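Local coordinates for protein ecto-NAD+ glycohydrolase (CD38 molecule) (Bos taurus, PDB 3GC6) that belongs to the ADP-ribosyl cyclase family as the bovine CD38 ecto-enzyme, a disulfide-rich protein with a helical part and a parallel beta-sheet part, at residues A50-S53 / A54-K58; V148-E151 / V152-E155. The protein carries 1 engineered substitution. All blocks are in the same frame, centred on the assembly; numbering follows the deposited sequence.

Interaction 1: A50-S53 / A54-K58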
loop_
_atom_site.group_PDB
_atom_site.type_symbol
_atom_site.label_atom_id
_atom_site.label_comp_id
_atom_site.label_asym_id
_atom_site.label_seq_id
_atom_site.Cartn_x
_atom_site.Cartn_y
_atom_site.Cartn_z
ATOM N N ALA A 50 6.695 -13.624 6.414
ATOM C CA ALA A 50 8.031 -14.037 5.937
ATOM C C ALA A 50 9.124 -13.635 6.936
ATOM O O ALA A 50 10.089 -14.376 7.135
ATOM C CB ALA A 50 8.332 -13.436 4.557
ATOM N N PHE A 51 9.000 -12.440 7.521
ATOM C CA PHE A 51 9.996 -11.979 8.496
ATOM C C PHE A 51 10.023 -12.960 9.665
ATOM O O PHE A 51 11.094 -13.447 10.082
ATOM C CB PHE A 51 9.590 -10.555 8.956
ATOM C CG PHE A 51 10.746 -9.701 9.414
ATOM C CD1 PHE A 51 10.780 -8.351 9.089
ATOM C CD2 PHE A 51 11.787 -10.232 10.161
ATOM C CE1 PHE A 51 11.855 -7.531 9.500
ATOM C CE2 PHE A 51 12.861 -9.419 10.574
ATOM C CZ PHE A 51 12.889 -8.067 10.236
ATOM N N MET A 52 8.845 -13.268 10.216
ATOM C CA MET A 52 8.766 -14.210 11.344
ATOM C C MET A 52 9.291 -15.593 10.965
ATOM O O MET A 52 10.065 -16.198 11.722
ATOM C CB MET A 52 7.310 -14.284 11.874
ATOM C CG MET A 52 6.737 -12.890 12.185
ATOM S SD MET A 52 7.739 -12.071 13.502
ATOM C CE MET A 52 7.630 -13.305 14.663
ATOM N N SER A 53 8.890 -16.071 9.791
ATOM C CA SER A 53 9.285 -17.409 9.335
ATOM C C SER A 53 10.806 -17.537 9.237
ATOM O O SER A 53 11.375 -18.594 9.512
ATOM C CB SER A 53 8.653 -17.690 7.974
ATOM O OG SER A 53 7.304 -18.099 8.147
ATOM N N ALA A 54 11.459 -16.439 8.869
ATOM C CA ALA A 54 12.902 -16.460 8.643
ATOM C C ALA A 54 13.651 -16.944 9.888
ATOM O O ALA A 54 14.666 -17.640 9.753
ATOM C CB ALA A 54 13.398 -15.089 8.241
ATOM N N PHE A 55 13.178 -16.588 11.086
ATOM C CA PHE A 55 13.941 -16.858 12.319
ATOM C C PHE A 55 13.222 -17.681 13.397
ATOM O O PHE A 55 13.866 -18.285 14.284
ATOM C CB PHE A 55 14.502 -15.546 12.937
ATOM C CG PHE A 55 13.455 -14.673 13.590
ATOM C CD1 PHE A 55 13.200 -14.762 14.953
ATOM C CD2 PHE A 55 12.716 -13.787 12.827
ATOM C CE1 PHE A 55 12.224 -13.976 15.559
ATOM C CE2 PHE A 55 11.715 -12.984 13.429
ATOM C CZ PHE A 55 11.488 -13.078 14.803
ATOM N N ILE A 56 11.890 -17.687 13.370
ATOM C CA ILE A 56 11.150 -18.310 14.474
ATOM C C ILE A 56 11.436 -19.809 14.571
ATOM O O ILE A 56 11.478 -20.488 13.546
ATOM C CB ILE A 56 9.631 -18.006 14.350
ATOM C CG1 ILE A 56 9.336 -16.552 14.750
ATOM C CG2 ILE A 56 8.806 -18.980 15.211
ATOM C CD1 ILE A 56 9.418 -16.319 16.257
ATOM N N SER A 57 11.674 -20.269 15.805
ATOM C CA SER A 57 11.854 -21.695 16.130
ATOM C C SER A 57 13.181 -22.260 15.625
ATOM O O SER A 57 13.413 -23.489 15.698
ATOM C CB SER A 57 10.668 -22.551 15.640
ATOM O OG SER A 57 10.506 -23.730 16.434
ATOM N N LYS A 58 14.080 -21.389 15.172
ATOM C CA LYS A 58 15.376 -21.833 14.675
ATOM C C LYS A 58 16.473 -21.590 15.712
ATOM O O LYS A 58 16.304 -20.782 16.635
ATOM C CB LYS A 58 15.688 -21.126 13.350
ATOM C CG LYS A 58 14.689 -21.466 12.267
ATOM C CD LYS A 58 15.058 -20.794 10.973
ATOM C CE LYS A 58 13.946 -20.984 10.005
ATOM N NZ LYS A 58 14.238 -20.284 8.729
HETATM O O HOH W 1 10.398 -20.416 11.092
#

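Interaction 2: V148-E151 / V152-E155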
loop_
_atom_site.group_PDB
_atom_site.type_symbol
_atom_site.label_atom_id
_atom_site.label_comp_id
_atom_site.label_asym_id
_atom_site.label_seq_id
_atom_site.Cartn_x
_atom_site.Cartn_y
_atom_site.Cartn_z
ATOM N N VAL A 148 22.727 -10.919 11.078
ATOM C CA VAL A 148 22.681 -11.438 9.719
ATOM C C VAL A 148 21.663 -10.674 8.849
ATOM O O VAL A 148 21.910 -10.391 7.668
ATOM C CB VAL A 148 22.481 -12.964 9.708
ATOM C CG1 VAL A 148 22.199 -13.439 8.303
ATOM C CG2 VAL A 148 23.741 -13.606 10.284
ATOM N N PHE A 149 20.531 -10.285 9.426
ATOM C CA PHE A 149 19.550 -9.475 8.689
ATOM C C PHE A 149 20.230 -8.207 8.154
ATOM O O PHE A 149 20.129 -7.866 6.963
ATOM C CB PHE A 149 18.403 -9.064 9.614
ATOM C CG PHE A 149 17.490 -8.048 9.006
ATOM C CD1 PHE A 149 16.458 -8.435 8.139
ATOM C CD2 PHE A 149 17.670 -6.704 9.283
ATOM C CE1 PHE A 149 15.581 -7.442 7.559
ATOM C CE2 PHE A 149 16.822 -5.731 8.712
ATOM C CZ PHE A 149 15.787 -6.113 7.867
ATOM N N TRP A 150 20.909 -7.477 9.036
ATOM C CA TRP A 150 21.466 -6.187 8.583
ATOM C C TRP A 150 22.609 -6.425 7.587
ATOM O O TRP A 150 22.842 -5.602 6.703
ATOM C CB TRP A 150 21.904 -5.349 9.788
ATOM C CG TRP A 150 20.722 -4.814 10.513
ATOM C CD1 TRP A 150 20.272 -5.202 11.744
ATOM C CD2 TRP A 150 19.825 -3.785 10.067
ATOM N NE1 TRP A 150 19.133 -4.490 12.094
ATOM C CE2 TRP A 150 18.837 -3.616 11.062
ATOM C CE3 TRP A 150 19.733 -3.016 8.899
ATOM C CZ2 TRP A 150 17.795 -2.664 10.934
ATOM C CZ3 TRP A 150 18.703 -2.099 8.765
ATOM C CH2 TRP A 150 17.739 -1.921 9.773
ATOM N N GLU A 151 23.325 -7.535 7.752
ATOM C CA GLU A 151 24.411 -7.865 6.824
ATOM C C GLU A 151 23.824 -8.129 5.437
ATOM O O GLU A 151 24.302 -7.559 4.436
ATOM C CB GLU A 151 25.210 -9.062 7.385
ATOM C CG GLU A 151 25.984 -9.948 6.453
ATOM C CD GLU A 151 26.259 -11.298 7.160
ATOM O OE1 GLU A 151 26.711 -11.268 8.331
ATOM O OE2 GLU A 151 25.973 -12.371 6.597
ATOM N N VAL A 152 22.802 -8.982 5.326
ATOM C CA VAL A 152 22.315 -9.316 4.002
ATOM C C VAL A 152 21.540 -8.136 3.401
ATOM O O VAL A 152 21.619 -7.883 2.191
ATOM C CB VAL A 152 21.494 -10.631 3.980
ATOM C CG1 VAL A 152 20.298 -10.525 4.847
ATOM C CG2 VAL A 152 21.131 -10.998 2.518
ATOM N N LEU A 153 20.802 -7.412 4.234
ATOM C CA LEU A 153 20.125 -6.223 3.701
ATOM C C LEU A 153 21.157 -5.246 3.158
ATOM O O LEU A 153 20.952 -4.638 2.096
ATOM C CB LEU A 153 19.247 -5.524 4.746
ATOM C CG LEU A 153 18.092 -4.695 4.165
ATOM C CD1 LEU A 153 17.020 -5.594 3.496
ATOM C CD2 LEU A 153 17.501 -3.810 5.253
ATOM N N SER A 154 22.235 -5.079 3.905
ATOM C CA SER A 154 23.329 -4.153 3.486
ATOM C C SER A 154 23.937 -4.567 2.156
ATOM O O SER A 154 24.221 -3.729 1.284
ATOM C CB SER A 154 24.448 -4.142 4.536
ATOM O OG SER A 154 24.048 -3.435 5.683
ATOM N N GLU A 155 24.198 -5.861 2.004
ATOM C CA GLU A 155 24.755 -6.387 0.728
ATOM C C GLU A 155 23.854 -6.091 -0.434
ATOM O O GLU A 155 24.309 -5.624 -1.486
ATOM C CB GLU A 155 24.967 -7.905 0.813
ATOM C CG GLU A 155 26.044 -8.293 1.796
ATOM C CD GLU A 155 26.344 -9.789 1.793
ATOM O OE1 GLU A 155 25.493 -10.573 1.341
ATOM O OE2 GLU A 155 27.429 -10.180 2.280
#

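Interaction 1: A50-S53 / A54-K58
Two torsions set the M52–F55 contact: chi1 of 73° puts F55 CG between its backbone N and carbonyl carbon, and M52 CG stands beside its backbone N (chi1 -52°), with bends at chi2 and chi3 bringing SD to the F55 ring and CE to I56. The ring folds back against the preceding turn, its CD2 3.2 Å from F51 O, which lies near the ring plane at the edge, while M52 O sits over one face. M52 runs alongside both F55 and I56. Its SD makes an oblique Met-aromatic contact, 5.1 Å from the F55 ring centroid, and its CE reaches CG1 of I56 at 3.7 Å. M52 O accepts two backbone donors: I56 N at 2.9 Å, almost straight on, and F55 N from above the carbonyl plane. The next carbonyls are taken up by the extended K58 chain, whose NZ bonds A54 O at 2.9 Å and S53 O only weakly; it also has a long, weak ion pair with D67. A water donates to both S53 O and I56 O. W120 and L129 also pack on F55. Helical bonds that weaken at 54-55 and give way to a type II beta turn (F55 to K58) characterise a helix running out.

Interaction 2: V148-E151 / V152-E155
W150 O is gripped twice by S154, by the hydroxyl OG at 2.7 Å and by the backbone N at 2.9 Å, the two donors arriving from opposite faces of the carbonyl plane. This is a serine side chain bonded back to the carbonyl four residues earlier, within the regular alpha-helix 145-159. A chi1 of -74° holds OG beside its own backbone N, within bonding distance of the oxygen that the N also uses; the hydroxyl also bonds Q187 of helix 182-187. The i to i+4 ladder continues on both sides, with V152 N to V148 O, L153 N to F149 O and E155 N to E151 O. On the apolar side L153 lies alongside F149 and W150, its CD2 methyl meeting both rings obliquely, 3.9 Å from CZ of F149 and 4.1 Å from CZ3 of W150. The aromatic neighbours pack on each other: CE2 of F149 stands 3.6 Å above the centre of the W150 ring. L111 and A115 of helix 110-115 add to this apolar cluster, and L71 and I72 of helix 69-74 touch F149 and V152. On the polar side, E151 OE2 and E155 OE2 stand 5.1 Å apart, a like-charge proximity probably eased by the salt bridge from E155 OE2 to K65. V152 turns its CG1 methyl back over the preceding turn, 3.3 Å from V148 O.

How the interactions relate
Interaction 1 lies where helix 44-55 runs into a turn, whereas interaction 2 lies well inside helix 145-159; the centre of interaction 2 is about 7 Å from the centre of the chain, that of interaction 1 about 20 Å. Their centres are about 16 Å apart, yet they touch through F51 and F149, whose rings meet with planes at about 20° and CZ of F51 3.8 Å from CE1 of F149. W120 joins them further, meeting F51 and F149 edge-to-face and also packing on F55. L71 of helix 69-74 touches both F51 and F149, and Y145 brings the start of helix 145-159 against F55 and K58. The aromatic sides of both contacts thus meet in one cluster of the helical part.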